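Long-range contacts in tyrocidine synthase 2 (Brevibacillus parabrevis, PDB 6TA8), which belongs to the large multidomain nonribosomal synthetases and is represented here by a two-lobed domain of the condensation-domain family: residues D244-H249 / S412-R417; L37-K42 / Y360-T365. All blocks are in the same frame, centred on the assembly; numbering follows the deposited sequence.

Contact 1. Residues D244-H249 / S412-R417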
loop_
_atom_site.group_PDB
_atom_site.type_symbol
_atom_site.label_atom_id
_atom_site.label_comp_id
_atom_site.label_asym_id
_atom_site.label_seq_id
_atom_site.Cartn_x
_atom_site.Cartn_y
_atom_site.Cartn_z
ATOM N N ASP A 244 9.222 12.551 19.283
ATOM C CA ASP A 244 7.774 12.539 19.097
ATOM C C ASP A 244 7.491 12.134 17.653
ATOM O O ASP A 244 7.515 12.972 16.747
ATOM C CB ASP A 244 7.175 13.904 19.425
ATOM C CG ASP A 244 5.658 13.892 19.423
ATOM O OD1 ASP A 244 5.069 12.795 19.339
ATOM O OD2 ASP A 244 5.054 14.982 19.509
ATOM N N ARG A 245 7.221 10.846 17.445
ATOM C CA ARG A 245 6.910 10.314 16.126
ATOM C C ARG A 245 5.411 10.138 15.910
ATOM O O ARG A 245 5.003 9.317 15.082
ATOM C CB ARG A 245 7.638 8.986 15.908
ATOM C CG ARG A 245 8.794 8.748 16.867
ATOM C CD ARG A 245 9.824 7.795 16.277
ATOM N NE ARG A 245 10.727 8.467 15.346
ATOM C CZ ARG A 245 11.793 9.169 15.714
ATOM N NH1 ARG A 245 12.094 9.298 17.000
ATOM N NH2 ARG A 245 12.560 9.744 14.798
ATOM N N LYS A 246 4.587 10.893 16.635
ATOM C CA LYS A 246 3.143 10.761 16.513
ATOM C C LYS A 246 2.672 11.219 15.137
ATOM O O LYS A 246 3.285 12.074 14.495
ATOM C CB LYS A 246 2.439 11.562 17.608
ATOM C CG LYS A 246 2.498 10.910 18.981
ATOM C CD LYS A 246 1.541 11.576 19.957
ATOM C CE LYS A 246 1.922 13.024 20.210
ATOM N NZ LYS A 246 1.004 13.678 21.185
ATOM N N GLN A 247 1.560 10.632 14.687
ATOM C CA GLN A 247 1.060 10.901 13.344
ATOM C C GLN A 247 0.411 12.274 13.221
ATOM O O GLN A 247 0.223 12.755 12.098
ATOM C CB GLN A 247 0.063 9.818 12.932
ATOM C CG GLN A 247 -0.096 9.651 11.431
ATOM C CD GLN A 247 1.070 8.919 10.798
ATOM O OE1 GLN A 247 1.756 9.455 9.928
ATOM N NE2 GLN A 247 1.300 7.686 11.233
ATOM N N LYS A 248 0.062 12.915 14.340
ATOM C CA LYS A 248 -0.591 14.217 14.272
ATOM C C LYS A 248 0.304 15.285 13.659
ATOM O O LYS A 248 -0.207 16.273 13.122
ATOM C CB LYS A 248 -1.046 14.652 15.666
ATOM C CG LYS A 248 0.080 14.771 16.680
ATOM C CD LYS A 248 -0.431 15.308 18.007
ATOM C CE LYS A 248 -1.518 14.415 18.581
ATOM N NZ LYS A 248 -2.163 15.024 19.778
ATOM N N HIS A 249 1.622 15.106 13.715
ATOM C CA HIS A 249 2.568 16.059 13.151
ATOM C C HIS A 249 2.951 15.731 11.713
ATOM O O HIS A 249 3.908 16.313 11.193
ATOM C CB HIS A 249 3.827 16.123 14.018
ATOM C CG HIS A 249 3.547 16.320 15.476
ATOM N ND1 HIS A 249 3.251 17.551 16.017
ATOM C CD2 HIS A 249 3.517 15.440 16.504
ATOM C CE1 HIS A 249 3.051 17.423 17.317
ATOM N NE2 HIS A 249 3.206 16.150 17.638
ATOM N N SER A 412 -4.282 6.874 13.496
ATOM C CA SER A 412 -4.620 7.577 14.722
ATOM C C SER A 412 -3.681 8.768 14.910
ATOM O O SER A 412 -2.502 8.687 14.555
ATOM C CB SER A 412 -4.524 6.643 15.926
ATOM O OG SER A 412 -4.923 7.299 17.118
ATOM N N PRO A 413 -4.177 9.886 15.444
ATOM C CA PRO A 413 -3.279 11.024 15.703
ATOM C C PRO A 413 -2.144 10.682 16.650
ATOM O O PRO A 413 -1.080 11.311 16.581
ATOM C CB PRO A 413 -4.219 12.082 16.298
ATOM C CG PRO A 413 -5.577 11.705 15.805
ATOM C CD PRO A 413 -5.583 10.208 15.741
ATOM N N GLU A 414 -2.335 9.701 17.530
ATOM C CA GLU A 414 -1.293 9.255 18.444
ATOM C C GLU A 414 -0.428 8.143 17.866
ATOM O O GLU A 414 0.541 7.737 18.517
ATOM C CB GLU A 414 -1.916 8.775 19.760
ATOM C CG GLU A 414 -3.081 9.621 20.246
ATOM C CD GLU A 414 -2.636 10.953 20.817
ATOM O OE1 GLU A 414 -1.624 10.978 21.550
ATOM O OE2 GLU A 414 -3.297 11.973 20.533
ATOM N N SER A 415 -0.750 7.645 16.675
ATOM C CA SER A 415 0.008 6.549 16.086
ATOM C C SER A 415 1.429 6.992 15.756
ATOM O O SER A 415 1.658 8.111 15.290
ATOM C CB SER A 415 -0.688 6.036 14.826
ATOM O OG SER A 415 -0.003 4.924 14.280
ATOM N N GLU A 416 2.385 6.098 15.994
ATOM C CA GLU A 416 3.793 6.421 15.820
ATOM C C GLU A 416 4.220 6.239 14.369
ATOM O O GLU A 416 3.806 5.291 13.697
ATOM C CB GLU A 416 4.654 5.545 16.729
ATOM C CG GLU A 416 4.378 5.721 18.217
ATOM C CD GLU A 416 3.189 4.907 18.697
ATOM O OE1 GLU A 416 2.574 4.199 17.872
ATOM O OE2 GLU A 416 2.870 4.976 19.902
ATOM N N ARG A 417 5.054 7.159 13.891
ATOM C CA ARG A 417 5.615 7.050 12.553
ATOM C C ARG A 417 6.737 6.020 12.540
ATOM O O ARG A 417 7.530 5.935 13.481
ATOM C CB ARG A 417 6.142 8.404 12.077
ATOM C CG ARG A 417 5.058 9.416 11.742
ATOM C CD ARG A 417 5.658 10.752 11.332
ATOM N NE ARG A 417 6.715 10.593 10.337
ATOM C CZ ARG A 417 6.506 10.530 9.026
ATOM N NH1 ARG A 417 5.273 10.613 8.545
ATOM N NH2 ARG A 417 7.529 10.385 8.195
#
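Arg245 and Arg417, Gln247 and Ser415, and Lys248 and Pro413 pair through their backbones where two loops of the condensation-domain fold run together. Lys246 and Glu416 form a single beta bridge, with CA atoms 4.4 Å apart, next to the type I turn Ser412-Ser415. Arg417 N donates to Arg245 O in a bond modelled so short that its exact length is doubtful. Gln247 N reaches Ser415 O at 2.6 Å in a weak, sharply bent bond (117°). Lys248 N gives the third, to Pro413 O at 3.0 Å.

Beside these backbone bonds, Gln247 CB packs against two carbonyl oxygens, 3.2 Å from Ser412 O and 3.3 Å from Ser415 O. CG anti to the backbone N (chi1 -156°) and a bend at chi2 carry the Gln247 amide across the Arg417 chain at about a right angle. Gln247 OE1 lies 3.8 Å from Arg417 CG, the amide and guanidinium planes being 68° apart. Thr250 OG1, just beyond the segment, bonds to both Gln247 OE1 and Arg417 NH1, tying the two side chains together.

Charges meet elsewhere: Lys246 and Lys248 share the carboxylate of Glu414. Lys246 lies side by side with Glu414, and its NZ makes a long salt bridge to Glu414 OE1, while Lys248 NZ lies 3.3 Å from Glu414 OE2 in a weakly hydrogen-bonded salt bridge.

Farther out, Asp244 accepts weak bonds from Lys246 N at OD1 and from His249 NE2 at OD2. On the other segment, Ser412 OG is bonded to Asp51 and Glu416 OE2 to Thr50, while Phe49 touches Ser415. The contact buries Ser415 OG, which has no hydrogen-bonding partner in the model.

Contact 2. Residues L37-K42 / Y360-T365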
loop_
_atom_site.group_PDB
_atom_site.type_symbol
_atom_site.label_atom_id
_atom_site.label_comp_id
_atom_site.label_asym_id
_atom_site.label_seq_id
_atom_site.Cartn_x
_atom_site.Cartn_y
_atom_site.Cartn_z
ATOM N N LEU A 37 -0.409 -15.518 10.902
ATOM C CA LEU A 37 -0.063 -14.131 10.618
ATOM C C LEU A 37 1.017 -14.078 9.544
ATOM O O LEU A 37 2.081 -14.689 9.691
ATOM C CB LEU A 37 0.407 -13.428 11.890
ATOM C CG LEU A 37 -0.645 -13.121 12.960
ATOM C CD1 LEU A 37 0.018 -12.585 14.219
ATOM C CD2 LEU A 37 -1.677 -12.136 12.436
ATOM N N THR A 38 0.743 -13.348 8.464
ATOM C CA THR A 38 1.729 -13.146 7.419
ATOM C C THR A 38 2.818 -12.189 7.908
ATOM O O THR A 38 2.634 -11.493 8.909
ATOM C CB THR A 38 1.056 -12.603 6.158
ATOM O OG1 THR A 38 0.432 -11.347 6.444
ATOM C CG2 THR A 38 0.008 -13.582 5.655
ATOM N N PRO A 39 3.975 -12.157 7.232
ATOM C CA PRO A 39 5.054 -11.260 7.689
ATOM C C PRO A 39 4.638 -9.803 7.808
ATOM O O PRO A 39 5.016 -9.139 8.782
ATOM C CB PRO A 39 6.137 -11.453 6.618
ATOM C CG PRO A 39 5.919 -12.832 6.122
ATOM C CD PRO A 39 4.431 -13.055 6.155
ATOM N N ILE A 40 3.874 -9.283 6.846
ATOM C CA ILE A 40 3.448 -7.890 6.928
ATOM C C ILE A 40 2.431 -7.708 8.048
ATOM O O ILE A 40 2.299 -6.610 8.605
ATOM C CB ILE A 40 2.901 -7.416 5.568
ATOM C CG1 ILE A 40 2.760 -5.893 5.546
ATOM C CG2 ILE A 40 1.574 -8.091 5.250
ATOM C CD1 ILE A 40 4.041 -5.153 5.864
ATOM N N GLN A 41 1.707 -8.769 8.406
ATOM C CA GLN A 41 0.809 -8.702 9.551
ATOM C C GLN A 41 1.582 -8.772 10.862
ATOM O O GLN A 41 1.243 -8.070 11.822
ATOM C CB GLN A 41 -0.225 -9.825 9.473
ATOM C CG GLN A 41 -1.310 -9.588 8.435
ATOM C CD GLN A 41 -2.206 -10.795 8.244
ATOM O OE1 GLN A 41 -1.796 -11.930 8.486
ATOM N NE2 GLN A 41 -3.436 -10.555 7.808
ATOM N N LYS A 42 2.622 -9.607 10.916
ATOM C CA LYS A 42 3.478 -9.654 12.098
ATOM C C LYS A 42 4.198 -8.328 12.305
ATOM O O LYS A 42 4.372 -7.877 13.443
ATOM C CB LYS A 42 4.491 -10.792 11.969
ATOM C CG LYS A 42 4.061 -12.102 12.605
ATOM C CD LYS A 42 5.252 -13.034 12.775
ATOM C CE LYS A 42 4.887 -14.270 13.580
ATOM N NZ LYS A 42 4.010 -15.195 12.810
ATOM N N TYR A 360 12.576 -11.731 1.759
ATOM C CA TYR A 360 13.361 -11.075 2.802
ATOM C C TYR A 360 12.702 -11.223 4.169
ATOM O O TYR A 360 13.264 -11.842 5.080
ATOM C CB TYR A 360 13.566 -9.597 2.464
ATOM C CG TYR A 360 14.460 -8.884 3.456
ATOM C CD1 TYR A 360 15.842 -8.965 3.352
ATOM C CD2 TYR A 360 13.925 -8.140 4.501
ATOM C CE1 TYR A 360 16.666 -8.323 4.255
ATOM C CE2 TYR A 360 14.742 -7.494 5.411
ATOM C CZ TYR A 360 16.114 -7.589 5.282
ATOM O OH TYR A 360 16.937 -6.951 6.181
ATOM N N GLU A 361 11.507 -10.652 4.333
ATOM C CA GLU A 361 10.843 -10.681 5.630
ATOM C C GLU A 361 10.252 -12.046 5.958
ATOM O O GLU A 361 9.950 -12.308 7.128
ATOM C CB GLU A 361 9.755 -9.610 5.695
ATOM C CG GLU A 361 10.298 -8.211 5.934
ATOM C CD GLU A 361 10.242 -7.805 7.391
ATOM O OE1 GLU A 361 9.311 -8.244 8.099
ATOM O OE2 GLU A 361 11.138 -7.059 7.837
ATOM N N ILE A 362 10.087 -12.921 4.964
ATOM C CA ILE A 362 9.731 -14.305 5.261
ATOM C C ILE A 362 10.860 -14.984 6.020
ATOM O O ILE A 362 10.618 -15.834 6.885
ATOM C CB ILE A 362 9.382 -15.064 3.966
ATOM C CG1 ILE A 362 8.235 -14.376 3.227
ATOM C CG2 ILE A 362 9.006 -16.504 4.265
ATOM C CD1 ILE A 362 7.811 -15.098 1.966
ATOM N N LEU A 363 12.106 -14.609 5.725
ATOM C CA LEU A 363 13.256 -15.227 6.372
ATOM C C LEU A 363 13.430 -14.778 7.818
ATOM O O LEU A 363 14.064 -15.493 8.601
ATOM C CB LEU A 363 14.530 -14.924 5.579
ATOM C CG LEU A 363 14.762 -15.737 4.302
ATOM C CD1 LEU A 363 15.848 -15.100 3.445
ATOM C CD2 LEU A 363 15.113 -17.179 4.634
ATOM N N ARG A 364 12.890 -13.617 8.192
ATOM C CA ARG A 364 13.043 -13.108 9.550
ATOM C C ARG A 364 11.794 -13.272 10.405
ATOM O O ARG A 364 11.852 -13.004 11.609
ATOM C CB ARG A 364 13.443 -11.626 9.526
ATOM C CG ARG A 364 12.434 -10.715 8.858
ATOM C CD ARG A 364 12.762 -9.251 9.105
ATOM N NE ARG A 364 12.640 -8.888 10.514
ATOM C CZ ARG A 364 11.524 -8.429 11.072
ATOM N NH1 ARG A 364 10.426 -8.283 10.346
ATOM N NH2 ARG A 364 11.505 -8.121 12.362
ATOM N N THR A 365 10.678 -13.704 9.826
ATOM C CA THR A 365 9.430 -13.831 10.567
ATOM C C THR A 365 8.823 -15.225 10.535
ATOM O O THR A 365 8.087 -15.576 11.459
ATOM C CB THR A 365 8.386 -12.834 10.037
ATOM O OG1 THR A 365 8.345 -12.897 8.606
ATOM C CG2 THR A 365 8.732 -11.418 10.469
#
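Pro39, in the first turn of helix 39-46, lays its ring against Glu361, Ile362 and Thr365 of the short, weakly bonded helix 359-365. The apolar part is small: Pro39 CG meets Ile362 CG1 at 4.0 Å, and Pro39 CB lies 4.2 Å from Glu361 CB. Thr365 packs beside the proline ring, though the place of its OG1 is doubtful. Leu208 of helix 201-212 and Leu366 also touch Pro39.

Lys42 adds a van der Waals contact of its methylene chain, which slides past Thr365 in the opposite direction, with Lys42 CD 4.0 Å from Thr365 O and 4.2 Å from Thr365 CB. No hydrogen bond joins the two segments.

Polar bonds instead stay within each. Arg364 NH1 makes a salt bridge to Glu361 OE1, on the syn side but tilted 28° out of the carboxylate plane, the oxygen lying in the guanidinium plane. In 37-42, Thr38 N donates to Gln41 OE1 at 2.9 Å, almost straight (169°), and Gln41 N returns a weak bond to Thr38 OG1. Gln41 NE2 continues to Leu165 O. These reciprocal bonds form a capping box, which sets the start of the helix that presents Pro39.

In the fold
Contacts 1 and 2 are separate: their centres lie 24 Å apart and their nearest atoms about 13 Å. Along the chain their segments alternate. Helix 39-46 follows strand 33-35 and helix 359-365 comes after strand 325-332 of the six-stranded sheet, so contact 2 probably bridges the two lobes. In contact 1 the chain, on its way from strand 401-402, which pairs with strand 56-63 of the N-terminal lobe's sheet, to strand 421-428 of the six-stranded sheet, lies against the loop before strand 250-256, an excursion consistent with the latch of condensation domains. No ligand enters either contact. Gln41 links contact 2 to Leu165, part of the HHxxxDG sequence motif of this family.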